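Local coordinates for protein DJ-1 homolog D (Arabidopsis thaliana, PDB 4OGG), which is a plant member of the DJ-1/PfpI family, with two family regions in tandem along one chain and folds of the class I glutaminase type, at residues C[198-203]-C[275-280]; C[285-290]-C[314-319]; C[120-125]-C[139-144]; C[133-138]-C[148-153]; C[3-8]-C[82-87]. One frame throughout, in Å; residues are numbered along the deposited sequence.

Contact 1. Residues C[198-203]-C[275-280]; sequences ILFLCG and ALVIPG
V277 presses its isopropyl group over one face of the F200 ring, with CB 3.6 Å from the ring centroid and 15° off the ring normal, a CH-pi contact. Its first torsion (chi1 -180°) divides the work between the two methyls: CG1 lies against the far rim of the ring, 3.5 Å from F200 CZ, while CG2 turns back along the strand to I198 CG2 at 3.6 Å. The V277 backbone is gripped twice by the partner strand, since its N donates to L199 O at 2.9 Å and its O accepts from L201 N at 3.1 Å. These are neighbouring parallel strands in the six-stranded sheet of the 196-379 family region, a mainly parallel sheet with helices on both faces, the alpha/beta sandwich of the DJ-1/PfpI family. Helix 369-380 covers the V277 face through F372 and L376, and helix 291-302 covers the other face through V293 and V297. On that second face L201 carries the packing. Its CG sits 3.7 Å from L276 CD1, and its CD1 lodges against both methyls of L276 and comes to 4.0 Å from I278 CG1. Beyond L201 the direct pairing stops; P279 has no N-H to give to L201 O, and its CD rests 3.3 Å from that oxygen. A water donates to both L201 O and P279 O.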
# COMPACT_ATOMS: atom_id res chain seq x y z
N ILE C 198 35.27 -5.61 -2.00
CA ILE C 198 34.52 -4.37 -2.04
C ILE C 198 33.60 -4.22 -0.83
O ILE C 198 32.93 -5.17 -0.43
CB ILE C 198 33.66 -4.30 -3.32
CG1 ILE C 198 34.49 -4.74 -4.53
CG2 ILE C 198 33.13 -2.88 -3.53
CD1 ILE C 198 35.71 -3.90 -4.80
N LEU C 199 33.57 -3.02 -0.26
CA LEU C 199 32.72 -2.73 0.89
C LEU C 199 31.58 -1.79 0.51
O LEU C 199 31.79 -0.77 -0.14
CB LEU C 199 33.53 -2.07 2.02
CG LEU C 199 32.72 -1.62 3.24
CD1 LEU C 199 32.14 -2.84 3.94
CD2 LEU C 199 33.61 -0.84 4.19
N PHE C 200 30.36 -2.15 0.91
CA PHE C 200 29.17 -1.35 0.62
C PHE C 200 28.66 -0.71 1.90
O PHE C 200 28.39 -1.41 2.88
CB PHE C 200 28.06 -2.22 0.03
CG PHE C 200 28.07 -2.31 -1.46
CD1 PHE C 200 29.18 -2.82 -2.14
CD2 PHE C 200 26.97 -1.88 -2.20
CE1 PHE C 200 29.18 -2.92 -3.53
CE2 PHE C 200 26.96 -1.98 -3.59
CZ PHE C 200 28.07 -2.50 -4.25
N LEU C 201 28.51 0.61 1.89
CA LEU C 201 27.99 1.32 3.06
C LEU C 201 26.48 1.39 2.89
O LEU C 201 25.96 2.19 2.11
CB LEU C 201 28.58 2.73 3.13
CG LEU C 201 30.07 2.79 3.44
CD1 LEU C 201 30.59 4.21 3.28
CD2 LEU C 201 30.31 2.28 4.85
N CYS C 202 25.77 0.54 3.63
CA CYS C 202 24.32 0.46 3.54
C CYS C 202 23.60 1.09 4.73
O CYS C 202 24.22 1.48 5.72
CB CYS C 202 23.89 -1.01 3.42
SG CYS C 202 24.64 -1.88 2.02
N GLY C 203 22.28 1.17 4.60
CA GLY C 203 21.45 1.74 5.66
C GLY C 203 19.99 1.59 5.32
O GLY C 203 19.64 1.25 4.19
N ALA C 275 38.00 -1.33 -2.59
CA ALA C 275 37.09 -0.28 -3.05
C ALA C 275 35.87 -0.09 -2.16
O ALA C 275 35.49 -0.99 -1.40
CB ALA C 275 36.64 -0.57 -4.48
N LEU C 276 35.26 1.08 -2.26
CA LEU C 276 34.08 1.42 -1.48
C LEU C 276 32.94 1.82 -2.40
O LEU C 276 33.15 2.55 -3.38
CB LEU C 276 34.40 2.58 -0.54
CG LEU C 276 33.32 3.03 0.45
CD1 LEU C 276 33.10 1.95 1.50
CD2 LEU C 276 33.76 4.33 1.12
N VAL C 277 31.74 1.34 -2.11
CA VAL C 277 30.58 1.69 -2.92
C VAL C 277 29.49 2.24 -2.00
O VAL C 277 29.23 1.68 -0.92
CB VAL C 277 30.03 0.47 -3.68
CG1 VAL C 277 28.82 0.89 -4.51
CG2 VAL C 277 31.11 -0.11 -4.59
N ILE C 278 28.86 3.33 -2.41
CA ILE C 278 27.82 3.94 -1.61
C ILE C 278 26.49 4.06 -2.34
O ILE C 278 26.33 4.91 -3.22
CB ILE C 278 28.22 5.36 -1.15
CG1 ILE C 278 29.56 5.31 -0.42
CG2 ILE C 278 27.14 5.93 -0.23
CD1 ILE C 278 30.06 6.67 0.05
N PRO C 279 25.53 3.19 -2.00
CA PRO C 279 24.21 3.22 -2.65
C PRO C 279 23.50 4.53 -2.31
O PRO C 279 23.80 5.17 -1.30
CB PRO C 279 23.50 2.02 -2.03
CG PRO C 279 24.62 1.06 -1.76
CD PRO C 279 25.67 1.98 -1.17
N GLY C 280 22.55 4.92 -3.15
CA GLY C 280 21.79 6.13 -2.92
C GLY C 280 20.54 5.81 -2.11
O GLY C 280 20.50 4.80 -1.41
O HOH W 1 23.60 3.99 1.46

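Contact 2. Residues C[285-290]-C[314-319]; sequences EYLALN and QQILAA
A288 drives its methyl into the side of helix 314-320. CB lies 3.8 Å from A319 CB and equally close to Q315 O, and meets I316 CG1 more loosely. Small side chains on both sides let the backbones come near, with the CA atoms of A288 and I316 4.4 Å apart. Next to it, I316 reaches back over the turn: with CG1 beside its backbone N (chi1 -62°) and the chain extended, CD1 arrives 3.8 Å from L287 CB. At the end facing the second subunit the contact is polar and bridged by water. Q315 OE1 lies near E285 N, but the angle is too poor for a bond, and a water joins them instead, accepting from E285 N at 3.1 Å and donating to Q315 OE1 at 2.6 Å. A second water donates to E285 OE1 and is held only weakly by Q315 NE2. The strongest partner of that carboxylate oxygen is T140 OG1 of the second subunit, and H119 NE2 of that subunit also bonds to it. Further out, A288 sits within a type I turn from L287 to N290, which probably helps aim its methyl, and N290 OD1 caps V293 N at the start of helix 291-302, while V293 and V297 back I316. Helix 314-320 closely follows the carboxy(hydroxy)methyl-modified cysteine, so A288 and L287 pack on the helix of a strand-turn-helix consistent with the nucleophile elbow of this superfamily.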
# COMPACT_ATOMS: atom_id res chain seq x y z
N GLU C 285 21.61 10.25 3.88
CA GLU C 285 21.43 11.44 4.71
C GLU C 285 21.65 11.18 6.21
O GLU C 285 22.11 12.07 6.92
CB GLU C 285 20.05 12.10 4.46
CG GLU C 285 18.83 11.45 5.10
CD GLU C 285 17.56 12.29 4.92
OE1 GLU C 285 17.62 13.53 5.08
OE2 GLU C 285 16.49 11.71 4.64
N TYR C 286 21.35 9.98 6.69
CA TYR C 286 21.57 9.72 8.11
C TYR C 286 22.93 9.08 8.36
O TYR C 286 23.53 9.26 9.43
CB TYR C 286 20.41 8.91 8.71
CG TYR C 286 20.43 7.41 8.53
CD1 TYR C 286 21.18 6.60 9.38
CD2 TYR C 286 19.61 6.79 7.58
CE1 TYR C 286 21.12 5.21 9.30
CE2 TYR C 286 19.53 5.39 7.49
CZ TYR C 286 20.29 4.61 8.36
OH TYR C 286 20.21 3.23 8.31
N LEU C 287 23.44 8.35 7.38
CA LEU C 287 24.76 7.72 7.51
C LEU C 287 25.81 8.82 7.54
O LEU C 287 26.87 8.67 8.15
CB LEU C 287 25.03 6.79 6.34
CG LEU C 287 24.17 5.53 6.23
CD1 LEU C 287 24.46 4.84 4.91
CD2 LEU C 287 24.46 4.59 7.41
N ALA C 288 25.51 9.93 6.88
CA ALA C 288 26.41 11.07 6.81
C ALA C 288 26.62 11.71 8.18
O ALA C 288 27.53 12.52 8.36
CB ALA C 288 25.87 12.11 5.83
N LEU C 289 25.78 11.35 9.15
CA LEU C 289 25.89 11.89 10.50
C LEU C 289 26.76 10.99 11.38
O LEU C 289 27.21 11.41 12.45
CB LEU C 289 24.50 12.02 11.14
CG LEU C 289 23.48 12.90 10.41
CD1 LEU C 289 22.17 12.93 11.20
CD2 LEU C 289 24.03 14.30 10.24
N ASN C 290 26.99 9.77 10.92
CA ASN C 290 27.79 8.80 11.66
C ASN C 290 29.29 9.04 11.46
O ASN C 290 29.82 8.81 10.37
CB ASN C 290 27.42 7.38 11.22
CG ASN C 290 28.10 6.32 12.05
OD1 ASN C 290 29.33 6.26 12.12
ND2 ASN C 290 27.30 5.47 12.69
N GLN C 314 26.40 10.66 -2.43
CA GLN C 314 27.34 11.77 -2.34
C GLN C 314 27.17 12.65 -1.10
O GLN C 314 28.06 13.44 -0.77
CB GLN C 314 27.26 12.61 -3.62
CG GLN C 314 27.99 12.01 -4.83
CD GLN C 314 27.21 10.90 -5.55
OE1 GLN C 314 27.06 10.93 -6.77
NE2 GLN C 314 26.73 9.92 -4.79
N GLN C 315 26.04 12.52 -0.42
CA GLN C 315 25.81 13.31 0.79
C GLN C 315 26.83 12.93 1.85
O GLN C 315 27.26 13.76 2.65
CB GLN C 315 24.39 13.06 1.34
CG GLN C 315 23.28 13.58 0.44
CD GLN C 315 21.90 13.23 0.98
OE1 GLN C 315 21.61 12.08 1.25
NE2 GLN C 315 21.05 14.24 1.11
N ILE C 316 27.23 11.66 1.86
CA ILE C 316 28.22 11.18 2.82
C ILE C 316 29.60 11.74 2.50
O ILE C 316 30.34 12.14 3.41
CB ILE C 316 28.28 9.63 2.81
CG1 ILE C 316 26.93 9.06 3.24
CG2 ILE C 316 29.38 9.15 3.74
CD1 ILE C 316 26.83 7.55 3.08
N LEU C 317 29.95 11.77 1.22
CA LEU C 317 31.24 12.29 0.79
C LEU C 317 31.35 13.77 1.15
O LEU C 317 32.38 14.24 1.62
CB LEU C 317 31.42 12.11 -0.72
CG LEU C 317 31.30 10.67 -1.25
CD1 LEU C 317 31.66 10.66 -2.73
CD2 LEU C 317 32.22 9.75 -0.48
N ALA C 318 30.26 14.50 0.91
CA ALA C 318 30.21 15.93 1.21
C ALA C 318 30.41 16.16 2.71
O ALA C 318 31.16 17.05 3.12
CB ALA C 318 28.88 16.51 0.76
N ALA C 319 29.73 15.35 3.52
CA ALA C 319 29.83 15.49 4.97
C ALA C 319 31.24 15.13 5.45
O ALA C 319 31.72 15.66 6.46
CB ALA C 319 28.80 14.59 5.65
O HOH W 2 19.63 10.35 1.54
O HOH W 3 17.85 14.97 2.26

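Contact 3. Residues C[120-125]-C[139-144]; sequences GQLILA and ATVGPS
L122 laid against V141 and S144 makes a small, mainly apolar contact between two short helical pieces, 121-126 and the 139-147 region, beside the main sheet of the first family region. It buries 191 Å², both sides summed, and no hydrogen bond spans it. One branch of the leucine does most of the touching: L122 CD2 stands 3.8 Å from V141 CG1 and 3.5 Å from S144 OG. V141 offers that methyl because CG1 is anti to its backbone N (chi1 -176°), and the same methyl brushes Q121 CB at 4.2 Å. Past CB the glutamine leaves the interface: a bend at chi2 carries its amide away to S116 OG on the OE1 side and to T136 O and A170 O on the NE2 side. One turn further along, A125 CB faces S144 O at a loose 4.4 Å. On the outer side of 139-144 the third subunit takes over, with its L289 against A139 and P143 and its L340 against S144. The serine hydroxyl is not spent on the opposing helix. It donates back to V141 O at 2.8 Å, with OG held between the backbone N and carbonyl carbon (chi1 69°). With its proton directed there, OG meets the L122 methyl through van der Waals packing, and two helical pieces can sit together without any polar group pairing across them.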
# COMPACT_ATOMS: atom_id res chain seq x y z
N GLY C 120 10.92 -18.15 -14.67
CA GLY C 120 11.13 -18.02 -16.10
C GLY C 120 11.08 -19.35 -16.83
O GLY C 120 10.65 -19.42 -17.98
N GLN C 121 11.51 -20.41 -16.14
CA GLN C 121 11.54 -21.75 -16.72
C GLN C 121 10.18 -22.30 -17.16
O GLN C 121 10.12 -23.27 -17.92
CB GLN C 121 12.20 -22.73 -15.74
CG GLN C 121 13.74 -22.61 -15.67
CD GLN C 121 14.23 -21.47 -14.77
OE1 GLN C 121 13.83 -20.31 -14.93
NE2 GLN C 121 15.11 -21.81 -13.83
N LEU C 122 9.09 -21.69 -16.69
CA LEU C 122 7.77 -22.15 -17.10
C LEU C 122 7.65 -22.01 -18.61
O LEU C 122 7.01 -22.82 -19.28
CB LEU C 122 6.67 -21.31 -16.43
CG LEU C 122 6.39 -21.63 -14.96
CD1 LEU C 122 5.34 -20.67 -14.44
CD2 LEU C 122 5.92 -23.07 -14.83
N ILE C 123 8.30 -20.98 -19.15
CA ILE C 123 8.28 -20.75 -20.59
C ILE C 123 9.05 -21.84 -21.33
O ILE C 123 8.66 -22.26 -22.42
CB ILE C 123 8.86 -19.37 -20.93
CG1 ILE C 123 8.09 -18.28 -20.17
CG2 ILE C 123 8.74 -19.12 -22.44
CD1 ILE C 123 8.67 -16.89 -20.30
N LEU C 124 10.15 -22.30 -20.74
CA LEU C 124 10.94 -23.36 -21.36
C LEU C 124 10.12 -24.65 -21.38
O LEU C 124 10.20 -25.44 -22.33
CB LEU C 124 12.25 -23.59 -20.59
CG LEU C 124 13.17 -22.37 -20.47
CD1 LEU C 124 14.45 -22.77 -19.74
CD2 LEU C 124 13.49 -21.82 -21.85
N ALA C 125 9.34 -24.87 -20.33
CA ALA C 125 8.51 -26.06 -20.25
C ALA C 125 7.45 -25.99 -21.35
O ALA C 125 7.19 -26.99 -22.03
CB ALA C 125 7.83 -26.15 -18.88
N ALA C 139 11.51 -23.60 -6.74
CA ALA C 139 11.00 -24.91 -6.35
C ALA C 139 9.60 -25.28 -6.85
O ALA C 139 9.36 -26.42 -7.24
CB ALA C 139 11.05 -25.05 -4.82
N THR C 140 8.69 -24.31 -6.87
CA THR C 140 7.31 -24.56 -7.31
C THR C 140 7.20 -24.90 -8.79
O THR C 140 6.16 -25.38 -9.24
CB THR C 140 6.41 -23.33 -7.04
OG1 THR C 140 6.82 -22.24 -7.88
CG2 THR C 140 6.51 -22.90 -5.59
N VAL C 141 8.27 -24.66 -9.54
CA VAL C 141 8.29 -24.94 -10.97
C VAL C 141 8.74 -26.38 -11.25
O VAL C 141 8.57 -26.89 -12.36
CB VAL C 141 9.22 -23.94 -11.70
CG1 VAL C 141 9.18 -24.15 -13.22
CG2 VAL C 141 8.81 -22.52 -11.36
N GLY C 142 9.30 -27.03 -10.23
CA GLY C 142 9.77 -28.39 -10.37
C GLY C 142 8.80 -29.37 -11.02
O GLY C 142 9.16 -30.04 -11.99
N PRO C 143 7.57 -29.48 -10.51
CA PRO C 143 6.59 -30.40 -11.10
C PRO C 143 6.39 -30.23 -12.60
O PRO C 143 6.37 -31.22 -13.34
CB PRO C 143 5.33 -30.11 -10.30
CG PRO C 143 5.88 -29.81 -8.94
CD PRO C 143 7.04 -28.89 -9.27
N SER C 144 6.24 -28.99 -13.06
CA SER C 144 6.04 -28.75 -14.49
C SER C 144 7.26 -29.16 -15.30
O SER C 144 7.13 -29.73 -16.38
CB SER C 144 5.71 -27.28 -14.75
OG SER C 144 6.84 -26.45 -14.51

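Contact 4. Residues C[133-138]-C[148-153]; sequences RKCTAY and AGAKWV
Parallel bridges pair K134 with K151 and C135 with W152 in a short, strongly twisted arrangement: the end-to-end directions of 133-138 and 149-153 lie 57° apart. K151 N reaches R133 O at 2.9 Å from well above the carbonyl plane, C135 N meets K151 O at a longer 3.3 Å, also from above its plane, and V153 N bonds to C135 O with only 134° at the hydrogen. T136 adds a side-chain bond to the series. With OG1 anti to the backbone N (chi1 -172°), it donates to V153 O at 2.8 Å, meeting that oxygen almost head-on. This is the sheet of a small beta-alpha-beta unit, strand 134-135, helix 142-147, strand 151-152; the helix ends in a Schellman motif with G149, at positive phi, as the C-prime residue. On the face of C135 and W152, C135 SG rests on A150 CB at 3.7 Å. W152 swings its six-membered ring along the partner chain, where A137 CB comes in plane at its edge, 3.8 Å from CZ3, and A137 N lies 3.4 Å from the same carbon. The indole N-H points elsewhere, to E154 OE1, and L145 and V146 of the helix pack against the W152 side chain. Toward solvent, K134 and K151 share aliphatic contact alone, K134 CG to K151 CB at 3.9 Å, before their chains diverge.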
# COMPACT_ATOMS: atom_id res chain seq x y z
N ARG C 133 17.05 -32.40 -20.15
CA ARG C 133 18.01 -31.37 -19.77
C ARG C 133 18.08 -31.17 -18.26
O ARG C 133 17.05 -31.14 -17.58
CB ARG C 133 17.62 -30.04 -20.42
CG ARG C 133 17.67 -30.03 -21.94
CD ARG C 133 19.09 -29.85 -22.43
NE ARG C 133 19.41 -28.46 -22.73
CZ ARG C 133 18.85 -27.76 -23.72
NH1 ARG C 133 17.95 -28.33 -24.51
NH2 ARG C 133 19.21 -26.50 -23.93
N LYS C 134 19.29 -31.05 -17.73
CA LYS C 134 19.45 -30.82 -16.30
C LYS C 134 19.15 -29.34 -16.06
O LYS C 134 19.64 -28.48 -16.78
CB LYS C 134 20.87 -31.13 -15.82
CG LYS C 134 21.20 -32.61 -15.80
CD LYS C 134 22.53 -32.87 -15.12
CE LYS C 134 22.51 -32.45 -13.66
NZ LYS C 134 23.79 -32.78 -12.96
N CYS C 135 18.32 -29.06 -15.06
CA CYS C 135 17.98 -27.68 -14.76
C CYS C 135 17.32 -27.54 -13.41
O CYS C 135 16.79 -28.51 -12.86
CB CYS C 135 17.04 -27.13 -15.85
SG CYS C 135 15.50 -28.06 -16.09
N THR C 136 17.38 -26.34 -12.86
CA THR C 136 16.74 -26.04 -11.59
C THR C 136 15.81 -24.87 -11.90
O THR C 136 15.74 -24.42 -13.05
CB THR C 136 17.75 -25.61 -10.50
OG1 THR C 136 17.08 -25.52 -9.23
CG2 THR C 136 18.35 -24.26 -10.81
N ALA C 137 15.11 -24.38 -10.89
CA ALA C 137 14.19 -23.26 -11.06
C ALA C 137 13.59 -23.00 -9.69
O ALA C 137 13.97 -23.65 -8.72
CB ALA C 137 13.08 -23.62 -12.03
N TYR C 138 12.68 -22.04 -9.60
CA TYR C 138 12.05 -21.81 -8.31
C TYR C 138 11.43 -23.17 -7.99
O TYR C 138 10.89 -23.83 -8.88
CB TYR C 138 10.98 -20.73 -8.41
CG TYR C 138 10.52 -20.25 -7.05
CD1 TYR C 138 11.38 -19.52 -6.23
CD2 TYR C 138 9.26 -20.57 -6.56
CE1 TYR C 138 10.99 -19.12 -4.95
CE2 TYR C 138 8.86 -20.18 -5.29
CZ TYR C 138 9.73 -19.45 -4.49
OH TYR C 138 9.34 -19.05 -3.23
N ALA C 148 7.70 -32.10 -18.08
CA ALA C 148 8.20 -31.80 -19.42
C ALA C 148 9.44 -32.61 -19.78
O ALA C 148 10.09 -32.34 -20.79
CB ALA C 148 8.49 -30.30 -19.54
N GLY C 149 9.78 -33.59 -18.94
CA GLY C 149 10.92 -34.45 -19.20
C GLY C 149 12.28 -33.98 -18.71
O GLY C 149 13.30 -34.59 -19.02
N ALA C 150 12.30 -32.90 -17.93
CA ALA C 150 13.55 -32.37 -17.42
C ALA C 150 14.19 -33.22 -16.33
O ALA C 150 13.50 -33.95 -15.62
CB ALA C 150 13.34 -30.95 -16.90
N LYS C 151 15.51 -33.13 -16.23
CA LYS C 151 16.24 -33.82 -15.18
C LYS C 151 16.29 -32.74 -14.11
O LYS C 151 17.24 -31.96 -14.02
CB LYS C 151 17.64 -34.20 -15.66
CG LYS C 151 17.62 -35.20 -16.81
CD LYS C 151 19.00 -35.77 -17.07
CE LYS C 151 18.93 -36.91 -18.07
NZ LYS C 151 20.22 -37.66 -18.14
N TRP C 152 15.22 -32.69 -13.33
CA TRP C 152 15.03 -31.71 -12.28
C TRP C 152 16.08 -31.74 -11.18
O TRP C 152 16.49 -32.81 -10.72
CB TRP C 152 13.63 -31.87 -11.68
CG TRP C 152 13.36 -31.02 -10.48
CD1 TRP C 152 13.14 -31.45 -9.21
CD2 TRP C 152 13.27 -29.59 -10.44
NE1 TRP C 152 12.91 -30.38 -8.37
CE2 TRP C 152 12.99 -29.23 -9.10
CE3 TRP C 152 13.40 -28.58 -11.40
CZ2 TRP C 152 12.84 -27.90 -8.70
CZ3 TRP C 152 13.25 -27.25 -11.00
CH2 TRP C 152 12.97 -26.92 -9.66
N VAL C 153 16.51 -30.55 -10.77
CA VAL C 153 17.49 -30.39 -9.71
C VAL C 153 16.87 -29.48 -8.65
O VAL C 153 16.90 -28.26 -8.78
CB VAL C 153 18.79 -29.76 -10.23
CG1 VAL C 153 19.77 -29.55 -9.08
CG2 VAL C 153 19.41 -30.65 -11.30

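Contact 5. Residues C[3-8]-C[82-87]; sequences RTVLIL and GLVIPG
The flat groups here are peptides, paired in parallel between two neighbouring strands of the six-stranded sheet in the 3-186 family region. L6 N reaches G82 O from a tilted direction, V84 N binds L6 O at 2.9 Å, and L8 N meets V84 O at 3.0 Å, nearly straight on. P86 adds a puckered ring, and the I7 side chain crosses it at about a right angle, CG2 to P86 CG 3.6 Å. That methyl is anti to the isoleucine backbone N, which leaves CG1 (chi1 -63°) to lie beside V84 CB. The proline also meets backbone: P86 CD sits 3.2 Å from L8 O. Having no side chain, G82 presents only its backbone here, and V5 brings CG1 to 3.5 Å from G82 O, with the same methyl 3.7 Å from V84 CG2. On the face of L6, L83 folds CD1 back to 3.3 Å from L6 O. V100 and V104 of helix 98-110 cover L8 on that face, joined by I123. Where P86 lacks an N-H, a water donates to both L8 O and P86 O. In this buried, otherwise apolar setting, three inter-strand bonds and that water engage L6 N and O, L8 N and O, G82 O, V84 N and O and P86 O, and hydrocarbon packing fills the two faces.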
# COMPACT_ATOMS: atom_id res chain seq x y z
N ARG C 3 28.83 -8.23 -28.29
CA ARG C 3 27.78 -9.20 -27.97
C ARG C 3 26.45 -8.47 -27.77
O ARG C 3 26.41 -7.34 -27.30
CB ARG C 3 28.13 -9.97 -26.69
CG ARG C 3 29.31 -10.95 -26.84
CD ARG C 3 28.96 -12.12 -27.76
NE ARG C 3 30.05 -13.08 -27.88
CZ ARG C 3 31.15 -12.89 -28.61
NH1 ARG C 3 31.31 -11.77 -29.30
NH2 ARG C 3 32.09 -13.83 -28.65
N THR C 4 25.36 -9.14 -28.14
CA THR C 4 24.03 -8.56 -27.99
C THR C 4 23.10 -9.60 -27.39
O THR C 4 22.98 -10.71 -27.90
CB THR C 4 23.49 -8.09 -29.35
OG1 THR C 4 24.41 -7.16 -29.93
CG2 THR C 4 22.14 -7.40 -29.19
N VAL C 5 22.45 -9.24 -26.29
CA VAL C 5 21.54 -10.14 -25.59
C VAL C 5 20.12 -9.61 -25.57
O VAL C 5 19.89 -8.40 -25.50
CB VAL C 5 22.03 -10.35 -24.14
CG1 VAL C 5 20.96 -11.07 -23.32
CG2 VAL C 5 23.32 -11.15 -24.14
N LEU C 6 19.16 -10.52 -25.62
CA LEU C 6 17.74 -10.17 -25.58
C LEU C 6 17.15 -10.62 -24.25
O LEU C 6 17.42 -11.73 -23.79
CB LEU C 6 17.00 -10.85 -26.73
CG LEU C 6 15.51 -10.55 -26.88
CD1 LEU C 6 15.32 -9.09 -27.26
CD2 LEU C 6 14.90 -11.46 -27.95
N ILE C 7 16.35 -9.76 -23.62
CA ILE C 7 15.70 -10.12 -22.36
C ILE C 7 14.20 -10.19 -22.64
O ILE C 7 13.60 -9.24 -23.14
CB ILE C 7 15.97 -9.08 -21.24
CG1 ILE C 7 17.47 -9.04 -20.91
CG2 ILE C 7 15.19 -9.47 -19.98
CD1 ILE C 7 17.83 -8.11 -19.75
N LEU C 8 13.62 -11.34 -22.33
CA LEU C 8 12.19 -11.58 -22.54
C LEU C 8 11.41 -11.06 -21.33
O LEU C 8 11.33 -11.73 -20.30
CB LEU C 8 11.95 -13.08 -22.73
CG LEU C 8 10.51 -13.58 -22.87
CD1 LEU C 8 9.81 -12.88 -24.02
CD2 LEU C 8 10.54 -15.08 -23.10
N GLY C 82 22.51 -14.20 -27.08
CA GLY C 82 21.99 -14.89 -25.92
C GLY C 82 20.62 -14.38 -25.50
O GLY C 82 20.22 -13.28 -25.90
N LEU C 83 19.92 -15.16 -24.69
CA LEU C 83 18.59 -14.81 -24.21
C LEU C 83 18.51 -14.95 -22.70
O LEU C 83 19.04 -15.89 -22.13
CB LEU C 83 17.55 -15.72 -24.86
CG LEU C 83 16.10 -15.59 -24.36
CD1 LEU C 83 15.54 -14.23 -24.77
CD2 LEU C 83 15.26 -16.72 -24.95
N VAL C 84 17.84 -13.99 -22.06
CA VAL C 84 17.66 -14.01 -20.61
C VAL C 84 16.16 -14.02 -20.34
O VAL C 84 15.42 -13.23 -20.94
CB VAL C 84 18.29 -12.77 -19.93
CG1 VAL C 84 18.04 -12.81 -18.42
CG2 VAL C 84 19.78 -12.73 -20.22
N ILE C 85 15.71 -14.90 -19.45
CA ILE C 85 14.29 -14.99 -19.11
C ILE C 85 14.08 -14.73 -17.62
O ILE C 85 14.30 -15.62 -16.79
CB ILE C 85 13.69 -16.38 -19.43
CG1 ILE C 85 13.96 -16.75 -20.89
CG2 ILE C 85 12.18 -16.36 -19.19
CD1 ILE C 85 13.44 -18.12 -21.28
N PRO C 86 13.67 -13.50 -17.26
CA PRO C 86 13.44 -13.14 -15.86
C PRO C 86 12.27 -13.92 -15.29
O PRO C 86 11.44 -14.47 -16.03
CB PRO C 86 13.12 -11.65 -15.93
CG PRO C 86 13.86 -11.19 -17.16
CD PRO C 86 13.57 -12.31 -18.13
N GLY C 87 12.20 -13.97 -13.96
CA GLY C 87 11.11 -14.66 -13.31
C GLY C 87 9.98 -13.69 -12.99
O GLY C 87 9.79 -12.69 -13.68
O HOH W 4 9.83 -12.80 -17.80

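In the fold
From the N terminus, contact 5 comes first, closing a 73-residue loop by pairing strand 3-8 with strand 82-85 in the first sheet. Contacts 3 and 4 follow: 120-125, 133-138, 139-144 and 148-153 alternate, so the two contacts cross along the chain, and G142 packs on the W152 ring between them. Contact 3 also touches contact 5, I123 and L124 packing on I85, which ties the short helix to the sheet. Contact 1 then repeats the strand pairing in the second family region, and contact 2 follows in series, meeting it through I278 with I316 and L317. The centres of contacts 1 and 5 lie about 28 Å apart, on opposite sides of the chain's centre.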